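Local atomic coordinates of carboxylase (Deinococcus radiodurans, PDB entry 5H80), a protein that probably carboxylates biotin in an ATP-dependent reaction, as the biotin carboxylase domain of a single-chain bacterial carboxylase. Residues A[88-93]-A[112-117]; A[181-186]-A[199-204]; A[300-305]-A[315-320]; A[368-373]-A[422-427]. One frame throughout, in Å; residues are numbered along the deposited sequence.

Interaction 1 (A[88-93]-A[112-117]); sequences AYLDGA and GFLSEN
Tyr89 and Phe113 make the tight part of this contact: CB of Tyr89 sits 3.4 Å from CD1 of Phe113. The two side chains lie side by side and point the same way, but their rings do not stack; the centroids are 5.7 Å apart and the planes meet at 68°, an oblique pairing. Phe113 reaches Tyr89 because its CG lies beside the backbone N, anti to the carbonyl carbon (chi1 -66°), which brings CD1 and CE1 against CB of Tyr89. The tyrosine ring then leads away from the contact, and its OH bonds to the backbone N of Ala63.

CD2 of Leu90 lies 3.6 Å from CA of Phe113 and 4.0 Å from CD2 of Leu114. Leu114, itself buried, sends its other methyl, CD1, to CA of Gly92 at 4.0 Å and, at 4.1 Å, near the buried O of Tyr89, which has no partner in the model. The outer side is looser: Leu90 is exposed, Phe113 only partly covered, and the joint surface is just 260 Å².

Segment 112-117 holds its own shape. The O of Gly112 accepts from both N and OG of Ser115 on one face of its plane, the OG bond being 2.8 Å long. A type II' turn from Gly112 to Ser115 runs into a type I turn ending at Asn117, which N-caps helix 118-126, while Asp91 N-caps helix 92-101. The junction of helices 86-89 and 92-101 thus packs on the loop between strand 106-108 and helix 118-126, fitting the alternating strand-and-helix build of the biotin carboxylase N-terminal domain.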
loop_
_atom_site.group_PDB
_atom_site.type_symbol
_atom_site.label_atom_id
_atom_site.label_comp_id
_atom_site.label_asym_id
_atom_site.label_seq_id
_atom_site.Cartn_x
_atom_site.Cartn_y
_atom_site.Cartn_z
ATOM N N ALA A 88 7.183 21.598 -25.062
ATOM C CA ALA A 88 6.978 20.429 -25.918
ATOM C C ALA A 88 5.693 19.707 -25.519
ATOM O O ALA A 88 4.964 19.199 -26.409
ATOM C CB ALA A 88 8.146 19.464 -25.771
ATOM N N TYR A 89 5.467 19.614 -24.196
ATOM C CA TYR A 89 4.231 18.964 -23.626
ATOM C C TYR A 89 2.968 19.834 -23.705
ATOM O O TYR A 89 1.864 19.303 -23.660
ATOM C CB TYR A 89 4.495 18.506 -22.177
ATOM C CG TYR A 89 5.635 17.494 -21.975
ATOM C CD1 TYR A 89 5.363 16.135 -21.961
ATOM C CD2 TYR A 89 6.902 17.879 -21.698
ATOM C CE1 TYR A 89 6.376 15.249 -21.836
ATOM C CE2 TYR A 89 7.928 16.961 -21.511
ATOM C CZ TYR A 89 7.590 15.616 -21.483
ATOM O OH TYR A 89 8.546 14.671 -21.325
ATOM N N LEU A 90 3.127 21.129 -23.997
ATOM C CA LEU A 90 2.045 22.079 -24.137
ATOM C C LEU A 90 1.701 22.311 -25.651
ATOM O O LEU A 90 0.769 23.071 -25.994
ATOM C CB LEU A 90 2.465 23.410 -23.485
ATOM C CG LEU A 90 2.727 23.376 -21.984
ATOM C CD1 LEU A 90 3.509 24.594 -21.453
ATOM C CD2 LEU A 90 1.391 23.141 -21.318
ATOM N N ASP A 91 2.430 21.666 -26.570
ATOM C CA ASP A 91 2.085 21.893 -27.982
ATOM C C ASP A 91 0.887 21.016 -28.356
ATOM O O ASP A 91 1.020 19.908 -28.780
ATOM C CB ASP A 91 3.349 21.806 -28.867
ATOM C CG ASP A 91 3.065 22.092 -30.343
ATOM O OD1 ASP A 91 1.891 22.063 -30.812
ATOM O OD2 ASP A 91 4.084 22.227 -31.054
ATOM N N GLY A 92 -0.298 21.581 -28.174
ATOM C CA GLY A 92 -1.524 20.873 -28.473
ATOM C C GLY A 92 -1.565 20.235 -29.838
ATOM O O GLY A 92 -1.950 19.062 -29.952
ATOM N N ALA A 93 -1.202 20.971 -30.921
ATOM C CA ALA A 93 -1.192 20.366 -32.280
ATOM C C ALA A 93 -0.184 19.244 -32.454
ATOM O O ALA A 93 -0.521 18.272 -33.142
ATOM C CB ALA A 93 -0.937 21.423 -33.378
ATOM N N GLY A 112 -2.062 19.754 -14.561
ATOM C CA GLY A 112 -1.189 20.732 -15.146
ATOM C C GLY A 112 -1.292 20.638 -16.646
ATOM O O GLY A 112 -2.225 19.929 -17.238
ATOM N N PHE A 113 -0.277 21.263 -17.286
ATOM C CA PHE A 113 -0.170 21.184 -18.782
ATOM C C PHE A 113 -1.572 21.628 -19.372
ATOM O O PHE A 113 -2.132 22.670 -18.947
ATOM C CB PHE A 113 0.404 19.789 -19.148
ATOM C CG PHE A 113 1.869 19.589 -18.674
ATOM C CD1 PHE A 113 2.953 19.998 -19.478
ATOM C CD2 PHE A 113 2.169 19.164 -17.377
ATOM C CE1 PHE A 113 4.270 19.914 -19.020
ATOM C CE2 PHE A 113 3.493 19.061 -16.919
ATOM C CZ PHE A 113 4.540 19.398 -17.761
ATOM N N LEU A 114 -2.218 20.746 -20.115
ATOM C CA LEU A 114 -3.435 21.092 -20.888
ATOM C C LEU A 114 -4.693 20.538 -20.253
ATOM O O LEU A 114 -5.766 20.543 -20.846
ATOM C CB LEU A 114 -3.241 20.544 -22.320
ATOM C CG LEU A 114 -2.062 21.141 -23.094
ATOM C CD1 LEU A 114 -1.923 20.531 -24.475
ATOM C CD2 LEU A 114 -2.113 22.664 -23.183
ATOM N N SER A 115 -4.608 20.077 -18.976
ATOM C CA SER A 115 -5.811 19.555 -18.334
ATOM C C SER A 115 -6.991 20.488 -18.098
ATOM O O SER A 115 -8.067 20.003 -17.870
ATOM C CB SER A 115 -5.518 18.884 -16.991
ATOM O OG SER A 115 -4.807 19.742 -16.121
ATOM N N GLU A 116 -6.793 21.808 -18.139
ATOM C CA GLU A 116 -7.853 22.705 -17.939
ATOM C C GLU A 116 -8.128 23.499 -19.167
ATOM O O GLU A 116 -8.976 24.320 -19.129
ATOM C CB GLU A 116 -7.456 23.650 -16.775
ATOM C CG GLU A 116 -7.356 22.886 -15.446
ATOM C CD GLU A 116 -7.244 23.822 -14.246
ATOM O OE1 GLU A 116 -7.281 25.094 -14.398
ATOM O OE2 GLU A 116 -7.145 23.289 -13.121
ATOM N N ASN A 117 -7.469 23.123 -20.275
ATOM C CA ASN A 117 -7.613 23.843 -21.552
ATOM C C ASN A 117 -8.790 23.359 -22.409
ATOM O O ASN A 117 -8.742 22.295 -23.089
ATOM C CB ASN A 117 -6.340 23.737 -22.271
ATOM C CG ASN A 117 -6.236 24.696 -23.407
ATOM O OD1 ASN A 117 -6.993 24.637 -24.342
ATOM N ND2 ASN A 117 -5.351 25.666 -23.257
#

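Interaction 2 (A[181-186]-A[199-204]); sequences GAPVML and VVRQAG
Val184 and Val200 form the apolar centre, lying side by side and pointing the same way, with CG1 of Val184 3.8 Å from CB of Val200. That methyl stands between the backbone N and the carbonyl carbon (chi1 80°), which turns it onto Val200. Leu186 extends the patch, its CG 3.9 Å from CG2 of Val200, and Met176 of helix 172-178 covers both valines. On the other face of the strands, Met185 and Val199 meet more loosely, SD to CG2 at 4.3 Å.

N of Val184 donates to O of Val200 at 3.1 Å, and N of Val200 returns a bond to O of Val184 at 3.0 Å (163°), an antiparallel hydrogen-bonded pair, with 199-200 outermost and 184-185 central in a three-stranded sheet of the ATP-binding domain.

Further out, CB of Pro183 lies over one face of the Arg201 guanidinium, whose NH2 also forms a salt bridge to Glu233. A water donates to both O of Gly181 and O of Arg201, bridging carbonyls that are 4.2 Å apart. Valine packing and two backbone bonds thus hold the centre, whereas these two acceptors cannot bond each other and depend on the donating water.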
loop_
_atom_site.group_PDB
_atom_site.type_symbol
_atom_site.label_atom_id
_atom_site.label_comp_id
_atom_site.label_asym_id
_atom_site.label_seq_id
_atom_site.Cartn_x
_atom_site.Cartn_y
_atom_site.Cartn_z
ATOM N N GLY A 181 -11.046 47.723 8.149
ATOM C CA GLY A 181 -9.748 47.574 8.738
ATOM C C GLY A 181 -9.152 46.193 8.480
ATOM O O GLY A 181 -7.961 45.979 8.674
ATOM N N ALA A 182 -9.980 45.255 8.033
ATOM C CA ALA A 182 -9.470 43.934 7.681
ATOM C C ALA A 182 -8.615 44.005 6.416
ATOM O O ALA A 182 -8.956 44.773 5.569
ATOM C CB ALA A 182 -10.634 42.994 7.478
ATOM N N PRO A 183 -7.551 43.197 6.289
ATOM C CA PRO A 183 -6.677 43.179 5.097
ATOM C C PRO A 183 -7.329 42.578 3.860
ATOM O O PRO A 183 -8.360 41.838 3.898
ATOM C CB PRO A 183 -5.467 42.317 5.520
ATOM C CG PRO A 183 -5.941 41.544 6.769
ATOM C CD PRO A 183 -7.028 42.323 7.380
ATOM N N VAL A 184 -6.689 42.870 2.739
ATOM C CA VAL A 184 -7.190 42.580 1.445
ATOM C C VAL A 184 -5.997 42.102 0.578
ATOM O O VAL A 184 -4.788 42.333 0.865
ATOM C CB VAL A 184 -7.967 43.849 0.985
ATOM C CG1 VAL A 184 -6.995 44.894 0.466
ATOM C CG2 VAL A 184 -8.990 43.522 -0.052
ATOM N N MET A 185 -6.292 41.255 -0.408
ATOM C CA MET A 185 -5.247 40.749 -1.281
ATOM C C MET A 185 -5.531 41.394 -2.632
ATOM O O MET A 185 -6.706 41.529 -3.013
ATOM C CB MET A 185 -5.339 39.213 -1.377
ATOM C CG MET A 185 -4.441 38.598 -2.437
ATOM S SD MET A 185 -3.005 37.809 -1.710
ATOM C CE MET A 185 -3.579 36.102 -1.705
ATOM N N LEU A 186 -4.475 41.848 -3.301
ATOM C CA LEU A 186 -4.538 42.095 -4.764
ATOM C C LEU A 186 -4.085 40.878 -5.534
ATOM O O LEU A 186 -4.719 40.620 -6.541
ATOM C CB LEU A 186 -3.662 43.243 -5.204
ATOM C CG LEU A 186 -3.840 44.508 -4.398
ATOM C CD1 LEU A 186 -2.851 45.495 -4.971
ATOM C CD2 LEU A 186 -5.279 45.003 -4.438
ATOM N N VAL A 199 -0.618 41.828 -0.588
ATOM C CA VAL A 199 -1.373 42.030 0.673
ATOM C C VAL A 199 -1.326 43.522 1.062
ATOM O O VAL A 199 -0.234 44.063 1.263
ATOM C CB VAL A 199 -0.742 41.191 1.826
ATOM C CG1 VAL A 199 -1.490 41.387 3.157
ATOM C CG2 VAL A 199 -0.735 39.710 1.454
ATOM N N VAL A 200 -2.490 44.167 1.144
ATOM C CA VAL A 200 -2.640 45.558 1.563
ATOM C C VAL A 200 -3.320 45.519 2.934
ATOM O O VAL A 200 -4.445 44.983 3.054
ATOM C CB VAL A 200 -3.537 46.399 0.610
ATOM C CG1 VAL A 200 -3.332 47.894 0.874
ATOM C CG2 VAL A 200 -3.202 46.098 -0.849
ATOM N N ARG A 201 -2.615 46.033 3.933
ATOM C CA ARG A 201 -3.117 46.055 5.309
ATOM C C ARG A 201 -3.720 47.394 5.759
ATOM O O ARG A 201 -4.581 47.383 6.600
ATOM C CB ARG A 201 -2.049 45.535 6.257
ATOM C CG ARG A 201 -1.604 44.133 5.879
ATOM C CD ARG A 201 -0.744 43.419 6.909
ATOM N NE ARG A 201 -1.538 42.356 7.509
ATOM C CZ ARG A 201 -1.436 41.041 7.282
ATOM N NH1 ARG A 201 -0.494 40.497 6.501
ATOM N NH2 ARG A 201 -2.294 40.242 7.898
ATOM N N GLN A 202 -3.320 48.519 5.159
ATOM C CA GLN A 202 -3.732 49.878 5.561
ATOM C C GLN A 202 -4.304 50.657 4.401
ATOM O O GLN A 202 -3.717 50.606 3.321
ATOM C CB GLN A 202 -2.494 50.646 5.933
ATOM C CG GLN A 202 -1.747 50.108 7.115
ATOM C CD GLN A 202 -1.238 51.227 7.968
ATOM O OE1 GLN A 202 -1.891 52.271 8.087
ATOM N NE2 GLN A 202 -0.091 51.022 8.583
ATOM N N ALA A 203 -5.370 51.422 4.602
ATOM C CA ALA A 203 -5.961 52.217 3.480
ATOM C C ALA A 203 -4.921 53.185 2.844
ATOM O O ALA A 203 -4.948 53.438 1.640
ATOM C CB ALA A 203 -7.212 52.971 3.933
ATOM N N GLY A 204 -3.966 53.656 3.647
ATOM C CA GLY A 204 -2.828 54.465 3.164
ATOM C C GLY A 204 -1.876 53.755 2.205
ATOM O O GLY A 204 -1.430 54.352 1.221
HETATM O O HOH W 1 -5.461 45.089 7.671
#

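Interaction 3 (A[300-305]-A[315-320]); sequences GTFEFL and IEANPR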
loop_
_atom_site.group_PDB
_atom_site.type_symbol
_atom_site.label_atom_id
_atom_site.label_comp_id
_atom_site.label_asym_id
_atom_site.label_seq_id
_atom_site.Cartn_x
_atom_site.Cartn_y
_atom_site.Cartn_z
ATOM N N GLY A 300 -13.399 15.726 -10.313
ATOM C CA GLY A 300 -13.149 17.121 -10.089
ATOM C C GLY A 300 -13.050 17.368 -8.601
ATOM O O GLY A 300 -13.578 16.468 -7.863
ATOM N N THR A 301 -12.403 18.440 -8.180
ATOM C CA THR A 301 -12.250 18.745 -6.782
ATOM C C THR A 301 -12.852 20.178 -6.588
ATOM O O THR A 301 -12.563 21.017 -7.407
ATOM C CB THR A 301 -10.843 18.710 -6.371
ATOM O OG1 THR A 301 -10.318 17.383 -6.575
ATOM C CG2 THR A 301 -10.574 19.207 -4.942
ATOM N N PHE A 302 -13.559 20.400 -5.485
ATOM C CA PHE A 302 -14.058 21.669 -5.070
ATOM C C PHE A 302 -13.315 22.052 -3.775
ATOM O O PHE A 302 -13.411 21.323 -2.742
ATOM C CB PHE A 302 -15.534 21.565 -4.888
ATOM C CG PHE A 302 -16.234 21.281 -6.128
ATOM C CD1 PHE A 302 -16.603 22.359 -6.966
ATOM C CD2 PHE A 302 -16.369 19.966 -6.616
ATOM C CE1 PHE A 302 -17.217 22.123 -8.194
ATOM C CE2 PHE A 302 -16.930 19.733 -7.882
ATOM C CZ PHE A 302 -17.381 20.816 -8.638
ATOM N N GLU A 303 -12.604 23.157 -3.853
ATOM C CA GLU A 303 -11.682 23.711 -2.814
ATOM C C GLU A 303 -12.435 24.794 -1.955
ATOM O O GLU A 303 -13.153 25.633 -2.502
ATOM C CB GLU A 303 -10.375 24.238 -3.296
ATOM C CG GLU A 303 -9.623 23.221 -4.096
ATOM C CD GLU A 303 -8.268 23.764 -4.579
ATOM O OE1 GLU A 303 -8.024 24.985 -4.405
ATOM O OE2 GLU A 303 -7.478 22.974 -5.092
ATOM N N PHE A 304 -12.232 24.723 -0.660
ATOM C CA PHE A 304 -12.812 25.704 0.263
ATOM C C PHE A 304 -11.777 26.154 1.296
ATOM O O PHE A 304 -10.852 25.422 1.648
ATOM C CB PHE A 304 -13.994 25.086 1.029
ATOM C CG PHE A 304 -15.064 24.563 0.193
ATOM C CD1 PHE A 304 -16.214 25.325 -0.140
ATOM C CD2 PHE A 304 -15.024 23.226 -0.303
ATOM C CE1 PHE A 304 -17.222 24.857 -0.846
ATOM C CE2 PHE A 304 -16.107 22.710 -1.096
ATOM C CZ PHE A 304 -17.206 23.549 -1.416
ATOM N N LEU A 305 -11.964 27.385 1.784
ATOM C CA LEU A 305 -11.369 27.858 3.015
ATOM C C LEU A 305 -12.448 27.793 4.104
ATOM O O LEU A 305 -13.628 28.174 3.903
ATOM C CB LEU A 305 -10.833 29.305 2.913
ATOM C CG LEU A 305 -9.707 29.523 1.873
ATOM C CD1 LEU A 305 -9.337 31.002 1.885
ATOM C CD2 LEU A 305 -8.579 28.583 2.169
ATOM N N ILE A 315 -13.503 28.509 -3.152
ATOM C CA ILE A 315 -12.365 29.186 -3.745
ATOM C C ILE A 315 -12.022 28.693 -5.130
ATOM O O ILE A 315 -11.514 29.502 -5.865
ATOM C CB ILE A 315 -11.077 29.301 -2.900
ATOM C CG1 ILE A 315 -10.375 27.973 -2.531
ATOM C CG2 ILE A 315 -11.346 30.125 -1.638
ATOM C CD1 ILE A 315 -8.942 28.110 -1.965
ATOM N N GLU A 316 -12.216 27.395 -5.439
ATOM C CA GLU A 316 -11.729 26.887 -6.762
ATOM C C GLU A 316 -12.386 25.586 -7.041
ATOM O O GLU A 316 -12.463 24.724 -6.114
ATOM C CB GLU A 316 -10.178 26.655 -6.763
ATOM C CG GLU A 316 -9.497 26.493 -8.112
ATOM C CD GLU A 316 -8.721 27.708 -8.602
ATOM O OE1 GLU A 316 -8.712 28.758 -7.883
ATOM O OE2 GLU A 316 -8.068 27.555 -9.690
ATOM N N ALA A 317 -12.730 25.393 -8.317
ATOM C CA ALA A 317 -13.196 24.124 -8.828
ATOM C C ALA A 317 -12.107 23.629 -9.798
ATOM O O ALA A 317 -11.708 24.321 -10.764
ATOM C CB ALA A 317 -14.545 24.225 -9.452
ATOM N N ASN A 318 -11.437 22.526 -9.456
ATOM C CA ASN A 318 -10.397 21.990 -10.330
ATOM C C ASN A 318 -10.985 20.824 -11.086
ATOM O O ASN A 318 -11.176 19.703 -10.507
ATOM C CB ASN A 318 -9.155 21.532 -9.544
ATOM C CG ASN A 318 -8.646 22.574 -8.571
ATOM O OD1 ASN A 318 -8.502 22.334 -7.355
ATOM N ND2 ASN A 318 -8.340 23.675 -9.067
ATOM N N PRO A 319 -11.245 21.021 -12.372
ATOM C CA PRO A 319 -12.029 20.051 -13.124
ATOM C C PRO A 319 -11.160 18.899 -13.695
ATOM O O PRO A 319 -11.172 18.665 -14.948
ATOM C CB PRO A 319 -12.624 20.925 -14.256
ATOM C CG PRO A 319 -11.534 21.884 -14.539
ATOM C CD PRO A 319 -10.854 22.189 -13.202
ATOM N N ARG A 320 -10.426 18.225 -12.832
ATOM C CA ARG A 320 -9.385 17.279 -13.239
ATOM C C ARG A 320 -9.010 16.428 -12.061
ATOM O O ARG A 320 -9.397 16.794 -10.973
ATOM C CB ARG A 320 -8.156 18.045 -13.738
ATOM C CG ARG A 320 -7.810 19.272 -12.892
ATOM C CD ARG A 320 -6.446 19.775 -13.160
ATOM N NE ARG A 320 -6.089 20.915 -12.275
ATOM C CZ ARG A 320 -5.523 20.769 -11.063
ATOM N NH1 ARG A 320 -5.198 19.520 -10.552
ATOM N NH2 ARG A 320 -5.216 21.838 -10.338
HETATM O O HOH W 2 -10.425 15.691 -8.678
#
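Strands 300-305 and 315-318 run antiparallel, their axes 4.7 Å apart at closest and their directions 174° apart. Thr301 and Asn318 form a hydrogen-bonded pair, with N of Asn318 donating to O of Thr301 at 2.8 Å; Phe302 and Ala317 follow as a non-hydrogen-bonded pair. At Glu303 the pairing changes: its N donates to O of Glu316, while its O receives a nearly straight bond (178°) from N of Ile315. Ile315 and Glu316 therefore both face Glu303, a classic beta bulge.

These strands are the two arms of a beta hairpin at one side of a four-stranded antiparallel sheet in the ATP-grasp fold of the ATP-binding domain, with strand 236-245 bonded to the other side of 299-306. Glu303 and Glu316 are probably placed like the metal-binding glutamates of related biotin carboxylases. Helix 277-293 packs on the face carrying Phe302, whose CE1 touches CB of Ala317 at 3.6 Å. Phe142 of helix 136-142 also reaches that alanine.

Glu303 dominates the opposite face. Extended beyond CG, it runs alongside Glu316 and puts OE1 3.6 Å from CB of that residue, while the Glu316 chain bends at chi2 and takes its own carboxylate away. The Glu303 side chain crosses that of Asn318 at about a right angle, carboxylate and amide planes 73° apart, and its OE2 forms a salt bridge to Lys265. Leu305 and Ile315 cross at about a right angle too; CG of Leu305 lies 3.9 Å from CG2 of Ile315. At the far end, a water joins OG1 of Thr301 to O of Arg320, each 2.7 Å from it.

Interaction 4 (A[368-373]-A[422-427]); sequences AVQARV and LAKVVV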
loop_
_atom_site.group_PDB
_atom_site.type_symbol
_atom_site.label_atom_id
_atom_site.label_comp_id
_atom_site.label_asym_id
_atom_site.label_seq_id
_atom_site.Cartn_x
_atom_site.Cartn_y
_atom_site.Cartn_z
ATOM N N ALA A 368 -5.011 8.953 6.470
ATOM C CA ALA A 368 -3.757 8.907 5.634
ATOM C C ALA A 368 -3.224 10.336 5.397
ATOM O O ALA A 368 -3.979 11.368 5.590
ATOM C CB ALA A 368 -4.015 8.221 4.331
ATOM N N VAL A 369 -1.965 10.416 5.129
ATOM C CA VAL A 369 -1.304 11.665 4.771
ATOM C C VAL A 369 -0.321 11.416 3.585
ATOM O O VAL A 369 0.380 10.422 3.518
ATOM C CB VAL A 369 -0.584 12.277 5.965
ATOM C CG1 VAL A 369 0.596 11.464 6.560
ATOM C CG2 VAL A 369 0.084 13.563 5.678
ATOM N N GLN A 370 -0.203 12.426 2.731
ATOM C CA GLN A 370 0.774 12.478 1.684
ATOM C C GLN A 370 1.767 13.570 1.937
ATOM O O GLN A 370 1.370 14.692 2.342
ATOM C CB GLN A 370 0.123 12.758 0.299
ATOM C CG GLN A 370 1.146 13.112 -0.851
ATOM C CD GLN A 370 0.534 13.069 -2.215
ATOM O OE1 GLN A 370 0.420 12.006 -2.839
ATOM N NE2 GLN A 370 0.148 14.208 -2.741
ATOM N N ALA A 371 3.031 13.278 1.789
ATOM C CA ALA A 371 4.034 14.344 1.833
ATOM C C ALA A 371 4.679 14.458 0.394
ATOM O O ALA A 371 4.991 13.473 -0.230
ATOM C CB ALA A 371 5.055 14.114 2.847
ATOM N N ARG A 372 4.813 15.704 -0.120
ATOM C CA ARG A 372 5.532 15.886 -1.378
ATOM C C ARG A 372 7.084 16.056 -1.125
ATOM O O ARG A 372 7.557 17.062 -0.483
ATOM C CB ARG A 372 4.935 17.139 -1.981
ATOM C CG ARG A 372 3.370 17.064 -2.246
ATOM C CD ARG A 372 2.878 18.166 -3.246
ATOM N NE ARG A 372 1.392 18.268 -3.331
ATOM C CZ ARG A 372 0.733 19.032 -4.220
ATOM N NH1 ARG A 372 1.380 19.625 -5.194
ATOM N NH2 ARG A 372 -0.582 19.121 -4.194
ATOM N N VAL A 373 7.841 15.094 -1.610
ATOM C CA VAL A 373 9.321 15.147 -1.626
ATOM C C VAL A 373 9.855 15.923 -2.801
ATOM O O VAL A 373 9.587 15.498 -3.954
ATOM C CB VAL A 373 9.917 13.773 -1.458
ATOM C CG1 VAL A 373 11.420 13.856 -1.319
ATOM C CG2 VAL A 373 9.242 13.071 -0.268
ATOM N N LEU A 422 9.875 15.171 -6.726
ATOM C CA LEU A 422 10.639 13.926 -6.939
ATOM C C LEU A 422 9.810 12.691 -6.594
ATOM O O LEU A 422 9.821 11.727 -7.344
ATOM C CB LEU A 422 11.868 13.885 -6.054
ATOM C CG LEU A 422 13.110 14.799 -6.400
ATOM C CD1 LEU A 422 14.137 14.706 -5.270
ATOM C CD2 LEU A 422 13.643 14.502 -7.802
ATOM N N ALA A 423 9.058 12.773 -5.453
ATOM C CA ALA A 423 8.189 11.644 -5.131
ATOM C C ALA A 423 7.075 12.036 -4.181
ATOM O O ALA A 423 7.256 12.944 -3.360
ATOM C CB ALA A 423 9.018 10.521 -4.501
ATOM N N LYS A 424 5.997 11.291 -4.219
ATOM C CA LYS A 424 4.930 11.489 -3.237
ATOM C C LYS A 424 4.885 10.281 -2.281
ATOM O O LYS A 424 4.790 9.228 -2.774
ATOM C CB LYS A 424 3.603 11.730 -3.861
ATOM C CG LYS A 424 3.577 12.822 -4.950
ATOM C CD LYS A 424 2.193 13.021 -5.601
ATOM C CE LYS A 424 1.577 11.811 -6.325
ATOM N NZ LYS A 424 0.334 12.022 -7.131
ATOM N N VAL A 425 4.955 10.516 -0.988
ATOM C CA VAL A 425 4.933 9.467 0.010
ATOM C C VAL A 425 3.648 9.512 0.752
ATOM O O VAL A 425 3.354 10.522 1.439
ATOM C CB VAL A 425 6.089 9.616 0.987
ATOM C CG1 VAL A 425 6.091 8.557 2.177
ATOM C CG2 VAL A 425 7.426 9.593 0.206
ATOM N N VAL A 426 2.911 8.403 0.683
ATOM C CA VAL A 426 1.565 8.338 1.247
ATOM C C VAL A 426 1.667 7.350 2.389
ATOM O O VAL A 426 2.148 6.215 2.166
ATOM C CB VAL A 426 0.487 7.964 0.270
ATOM C CG1 VAL A 426 -0.876 7.993 0.882
ATOM C CG2 VAL A 426 0.548 8.920 -0.974
ATOM N N VAL A 427 1.216 7.775 3.555
ATOM C CA VAL A 427 1.246 6.840 4.678
ATOM C C VAL A 427 -0.151 6.669 5.222
ATOM O O VAL A 427 -0.939 7.617 5.257
ATOM C CB VAL A 427 2.199 7.286 5.703
ATOM C CG1 VAL A 427 2.038 6.523 6.957
ATOM C CG2 VAL A 427 3.635 7.133 5.227
#
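Two neighbouring strands in the antiparallel sheet of the biotin carboxylase C-terminal domain meet here, 368-373 and 422-427, flanked by strand 264-270 beyond the first and strand 402-406 beyond the second. The axes approach to 4.6 Å with directions 162° apart. Val369 pairs with Val427, Ala371 with Val425 and Val373 with Ala423, all hydrogen-bonded pairs; in the middle one, N of Ala371 donates to O of Val425 at 2.8 Å and N of Val425 donates back to O of Ala371 at 173°.

The side chains divide by face. Val369, Ala371, Val373, Ala423, Val425 and Val427 make an apolar face on which helix 434-446 packs, and there CG2 of Val373 meets CG2 of Val425 at 4.0 Å. The other face is mostly polar, Val426 being its apolar member. Gln370 carries its CG opposite the backbone N (chi1 168°) and slants across the aliphatic chain of Lys424, so that OE1 lies 3.4 Å from both CB and CD of the lysine. That oxygen accepts from Thr326, while NE2 bonds to Glu268, so both ends of the amide are held and its rotation is probably fixed. Lys424 bends at chi3 and takes NZ to Glu42 and the O of Val323. Arg372, on the same face, forms salt bridges to Glu268 and Glu324.

Register shifts at one end, where Leu422 and Ala423 both face Val373 in a classic beta bulge. O of Val373 is gripped twice, by N of Leu422 at 2.8 Å and by N of Ala423 at 3.2 Å.

Overall arrangement
Interactions 3 and 4 are buried strand pairings, each with a classic beta bulge, but they lie in separate sheets; the nearest atoms of the two contacts are about 8 Å apart. Interaction 2 pairs strands too, yet briefly and nearer the surface, its centre 29 Å from that of the chain. Interaction 1 differs in kind: apolar side chains join a loop to the junction of two helices, without backbone pairing between its segments. Interactions 1 and 3 are the one pair that touch, through the salt bridge of Glu116 to Arg320, linking the N-terminal and ATP-binding regions. Charged groups line one face in interactions 3 and 4, whereas in interaction 2 charge is confined to the rim.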